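Local coordinates for protein RNA silencing suppressor p19 (Tomato bushy stunt virus, PDB 4J39) that probably suppresses RNA silencing as a homodimer that binds short interfering RNA duplexes and selects them by length, like a molecular caliper, at residues A[106-109]-A[110-113]; A[59-62]-A[63-67]. One frame throughout, in Å; residues are numbered along the deposited sequence. Where two conformers were deposited one is given.

Contact 1. Residues A[106-109]-A[110-113]; sequences RTLQ and HLCE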
loop_
_atom_site.group_PDB
_atom_site.type_symbol
_atom_site.label_atom_id
_atom_site.label_comp_id
_atom_site.label_asym_id
_atom_site.label_seq_id
_atom_site.Cartn_x
_atom_site.Cartn_y
_atom_site.Cartn_z
ATOM N N ARG A 106 -1.020 -17.576 -2.978
ATOM C CA ARG A 106 0.169 -18.119 -3.626
ATOM C C ARG A 106 1.304 -17.085 -3.543
ATOM O O ARG A 106 2.459 -17.447 -3.684
ATOM C CB ARG A 106 -0.135 -18.415 -5.113
ATOM C CG ARG A 106 0.181 -19.799 -5.597
ATOM C CD ARG A 106 -1.073 -20.676 -5.823
ATOM N NE ARG A 106 -1.851 -20.259 -6.989
ATOM C CZ ARG A 106 -2.935 -20.876 -7.477
ATOM N NH1 ARG A 106 -3.415 -22.002 -6.928
ATOM N NH2 ARG A 106 -3.538 -20.328 -8.540
ATOM N N THR A 107 0.969 -15.826 -3.333
ATOM C CA THR A 107 1.980 -14.757 -3.301
ATOM C C THR A 107 2.333 -14.281 -1.877
ATOM O O THR A 107 2.937 -13.233 -1.675
ATOM C CB THR A 107 1.583 -13.507 -4.183
ATOM O OG1 THR A 107 0.601 -12.694 -3.437
ATOM C CG2 THR A 107 1.112 -13.999 -5.537
ATOM N N LEU A 108 1.930 -15.012 -0.852
ATOM C CA LEU A 108 1.954 -14.481 0.465
ATOM C C LEU A 108 3.345 -14.036 0.928
ATOM O O LEU A 108 3.463 -13.027 1.651
ATOM C CB LEU A 108 1.397 -15.471 1.505
ATOM C CG LEU A 108 1.181 -15.009 2.936
ATOM C CD1 LEU A 108 0.304 -13.765 3.137
ATOM C CD2 LEU A 108 0.684 -16.191 3.864
ATOM N N GLN A 109 4.389 -14.778 0.532
ATOM C CA GLN A 109 5.739 -14.390 0.941
ATOM C C GLN A 109 6.088 -12.928 0.443
ATOM O O GLN A 109 6.613 -12.093 1.208
ATOM C CB GLN A 109 6.758 -15.431 0.486
ATOM C CG GLN A 109 8.109 -15.133 1.067
ATOM C CD GLN A 109 9.145 -16.292 0.922
ATOM O OE1 GLN A 109 8.804 -17.389 0.494
ATOM N NE2 GLN A 109 10.409 -16.022 1.295
ATOM N N HIS A 110 5.758 -12.675 -0.804
ATOM C CA HIS A 110 5.971 -11.337 -1.401
ATOM C C HIS A 110 5.002 -10.321 -0.768
ATOM O O HIS A 110 5.391 -9.157 -0.559
ATOM C CB HIS A 110 5.755 -11.374 -2.918
ATOM C CG HIS A 110 6.797 -12.102 -3.706
ATOM N ND1 HIS A 110 8.129 -12.193 -3.330
ATOM C CD2 HIS A 110 6.713 -12.677 -4.929
ATOM C CE1 HIS A 110 8.801 -12.861 -4.261
ATOM N NE2 HIS A 110 7.964 -13.153 -5.247
ATOM N N LEU A 111 3.740 -10.698 -0.451
ATOM C CA LEU A 111 2.908 -9.767 0.275
ATOM C C LEU A 111 3.551 -9.381 1.643
ATOM O O LEU A 111 3.541 -8.212 2.002
ATOM C CB LEU A 111 1.479 -10.267 0.486
ATOM C CG LEU A 111 0.731 -10.701 -0.720
ATOM C CD1 LEU A 111 -0.595 -11.448 -0.253
ATOM C CD2 LEU A 111 0.447 -9.523 -1.627
ATOM N N CYS A 112 4.157 -10.350 2.388
ATOM C CA CYS A 112 4.759 -10.003 3.652
ATOM C C CYS A 112 5.939 -9.024 3.493
ATOM O O CYS A 112 6.194 -8.169 4.322
ATOM C CB CYS A 112 5.263 -11.336 4.347
ATOM S SG CYS A 112 3.706 -12.264 4.979
ATOM N N GLU A 113 6.656 -9.281 2.408
ATOM C CA GLU A 113 7.948 -8.492 2.172
ATOM C C GLU A 113 7.529 -7.050 1.874
ATOM O O GLU A 113 8.085 -6.112 2.420
ATOM C CB GLU A 113 8.707 -9.056 0.988
ATOM C CG GLU A 113 9.619 -10.315 1.287
ATOM C CD GLU A 113 9.982 -11.131 -0.020
ATOM O OE1 GLU A 113 9.878 -10.568 -1.149
ATOM O OE2 GLU A 113 10.330 -12.341 0.066
#
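T107 and L111, one turn apart, meet where the helix begins: the hydroxyl oxygen OG1 of T107 lies against the branch point of L111, 3.4 Å from its CG, with both methyls also close by. The threonine hydroxyl sits between its own backbone N and carbonyl carbon (chi1 79°), and its polar partner is the carbonyl of G104, so the leucine packs on an oxygen that is already hydrogen-bonded. The main chains of the same two residues are joined as well, L111 N donating to T107 O over 2.9 Å. T107 is at the N-cap position of helix 108-124, but its side chain makes no capping bond; the helix starts with i to i+4 main-chain bonds, continued from C112 N to L108 O and from E113 N to Q109 O. CD1 of L108 lies between two neighbours one turn on, 4.1 Å from SG of C112 and 4.2 Å from CD1 of L111. L108 and C112 face inward, onto W41 of the sheet and V73 of helix 70-78, whereas L111 packs on V97 of the second subunit. The polar side is built differently. H110 directs ND1 to OE1 of E113 (3.2 Å), with the acceptor close to the plane of the imidazole but the nitrogen standing 44° above the carboxylate plane. That bond should restrain the rotation of both groups, and L125 of the second subunit packs on each residue. Q109 reaches out extended, laying its CG 3.7 Å from the other carboxylate oxygen, OE2 of E113, while its amide plane is turned 77° from that of the carboxylate.

Contact 2. Residues A[59-62]-A[63-67]; sequences ASLH and RVLGS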
loop_
_atom_site.group_PDB
_atom_site.type_symbol
_atom_site.label_atom_id
_atom_site.label_comp_id
_atom_site.label_asym_id
_atom_site.label_seq_id
_atom_site.Cartn_x
_atom_site.Cartn_y
_atom_site.Cartn_z
ATOM N N ALA A 59 13.194 3.089 19.736
ATOM C CA ALA A 59 12.765 2.023 20.630
ATOM C C ALA A 59 11.335 1.512 20.310
ATOM O O ALA A 59 11.116 0.310 20.089
ATOM C CB ALA A 59 12.827 2.479 22.033
ATOM N N SER A 60 10.482 2.479 20.156
ATOM C CA SER A 60 9.052 2.169 19.829
ATOM C C SER A 60 8.871 1.559 18.461
ATOM O O SER A 60 8.124 0.533 18.272
ATOM C CB SER A 60 8.240 3.401 20.008
ATOM O OG SER A 60 6.820 3.121 19.764
ATOM N N LEU A 61 9.563 2.092 17.426
ATOM C CA LEU A 61 9.601 1.493 16.059
ATOM C C LEU A 61 10.003 0.017 16.083
ATOM O O LEU A 61 9.373 -0.885 15.472
ATOM C CB LEU A 61 10.551 2.297 15.105
ATOM C CG LEU A 61 10.487 1.908 13.653
ATOM C CD1 LEU A 61 9.040 1.968 13.028
ATOM C CD2 LEU A 61 11.526 2.649 12.772
ATOM N N HIS A 62 11.109 -0.256 16.789
ATOM C CA HIS A 62 11.603 -1.634 16.912
ATOM C C HIS A 62 10.487 -2.550 17.514
ATOM O O HIS A 62 10.203 -3.648 16.974
ATOM C CB HIS A 62 12.880 -1.661 17.817
ATOM C CG HIS A 62 13.520 -2.987 17.838
ATOM N ND1 HIS A 62 13.314 -3.861 18.869
ATOM C CD2 HIS A 62 14.243 -3.640 16.897
ATOM C CE1 HIS A 62 13.868 -5.017 18.562
ATOM N NE2 HIS A 62 14.464 -4.902 17.387
ATOM N N ARG A 63 9.893 -2.060 18.577
ATOM C CA ARG A 63 8.945 -2.841 19.331
ATOM C C ARG A 63 7.770 -3.189 18.381
ATOM O O ARG A 63 7.377 -4.341 18.245
ATOM C CB ARG A 63 8.441 -2.074 20.504
ATOM C CG ARG A 63 7.409 -2.856 21.397
ATOM C CD ARG A 63 6.822 -2.044 22.496
ATOM N NE ARG A 63 5.729 -1.171 21.996
ATOM C CZ ARG A 63 4.478 -1.617 21.870
ATOM N NH1 ARG A 63 4.120 -2.836 22.310
ATOM N NH2 ARG A 63 3.476 -0.780 21.431
ATOM N N VAL A 64 7.231 -2.169 17.727
ATOM C CA VAL A 64 5.977 -2.423 16.913
ATOM C C VAL A 64 6.231 -3.215 15.595
ATOM O O VAL A 64 5.337 -3.899 15.056
ATOM C CB VAL A 64 5.093 -1.148 16.699
ATOM C CG1 VAL A 64 4.746 -0.423 17.980
ATOM C CG2 VAL A 64 5.839 -0.110 15.704
ATOM N N LEU A 65 7.439 -3.099 14.981
ATOM C CA LEU A 65 7.837 -3.877 13.866
ATOM C C LEU A 65 7.870 -5.353 14.279
ATOM O O LEU A 65 7.819 -6.230 13.415
ATOM C CB LEU A 65 9.170 -3.334 13.442
ATOM C CG LEU A 65 9.310 -2.406 12.280
ATOM C CD1 LEU A 65 8.180 -2.174 11.249
ATOM C CD2 LEU A 65 10.538 -1.467 12.212
ATOM N N GLY A 66 7.947 -5.635 15.595
ATOM C CA GLY A 66 7.951 -7.053 16.083
ATOM C C GLY A 66 6.541 -7.620 16.153
ATOM O O GLY A 66 6.368 -8.747 16.578
ATOM N N SER A 67 5.516 -6.879 15.719
ATOM C CA SER A 67 4.088 -7.365 16.008
ATOM C C SER A 67 3.676 -8.527 15.114
ATOM O O SER A 67 2.701 -9.285 15.425
ATOM C CB SER A 67 3.111 -6.194 15.914
ATOM O OG SER A 67 2.977 -5.848 14.617
HETATM O O HOH W 1 6.323 1.614 21.959
#
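L61 and L65 carry the apolar part of this helical turn, with CD2 of L65 lodged against CG of L61 at 3.7 Å and almost as near to its CD1. L61 has CG anti to its backbone N (chi1 -171°), which sends the isobutyl group along the helix flank to a place where L65 can reach it. The L65 side chain also folds over the L61 carbonyl: its CB is 3.2 Å from L61 O, the same oxygen that accepts the hydrogen bond from L65 N at 3.0 Å. On the polar flank S60 and R63 are joined through a water, which stands 2.7 Å from S60 OG and accepts from R63 NE at 2.8 Å. A bend at chi3 (80°) turns the guanidinium aside, where NH1 forms a salt bridge with E13 and NH2 donates to the carbonyl of R53. S60 OG is held in turn by the backbone N of D55, so both ends of the water bridge are tied to the surrounding chain. V64 and L61 pack on L123 of helix 108-124. Beyond L65 the regular pattern gives way: G66 N makes only a weak bond to H62 O (3.3 Å) and a shorter one to R63 O, at 3.0 Å. Tightening from i to i+4 towards i to i+3 bonding is a familiar way for an alpha-helix to end, here in helix 58-65 of the p19 core.

Overall arrangement
The same i to i+4 framework serves the start of one helix and the end of another: contact 1 opens helix 108-124, contact 2 closes helix 58-65. Both are partly buried, with centres about 21 Å apart and nearest atoms about 9 Å, without contact, yet helix 108-124 connects them, since its later residues L123 and Q120 receive side chains from contact 2. Contact 1 has an inward face on the sheet and another on the second subunit, and lies about 5 Å, between nearest atoms, from the bound RNA. Contact 2 stays within one subunit, with its nearest atom about 13 Å from the RNA. A direct histidine-carboxylate bond links side chains in the former, a water bridge in the latter.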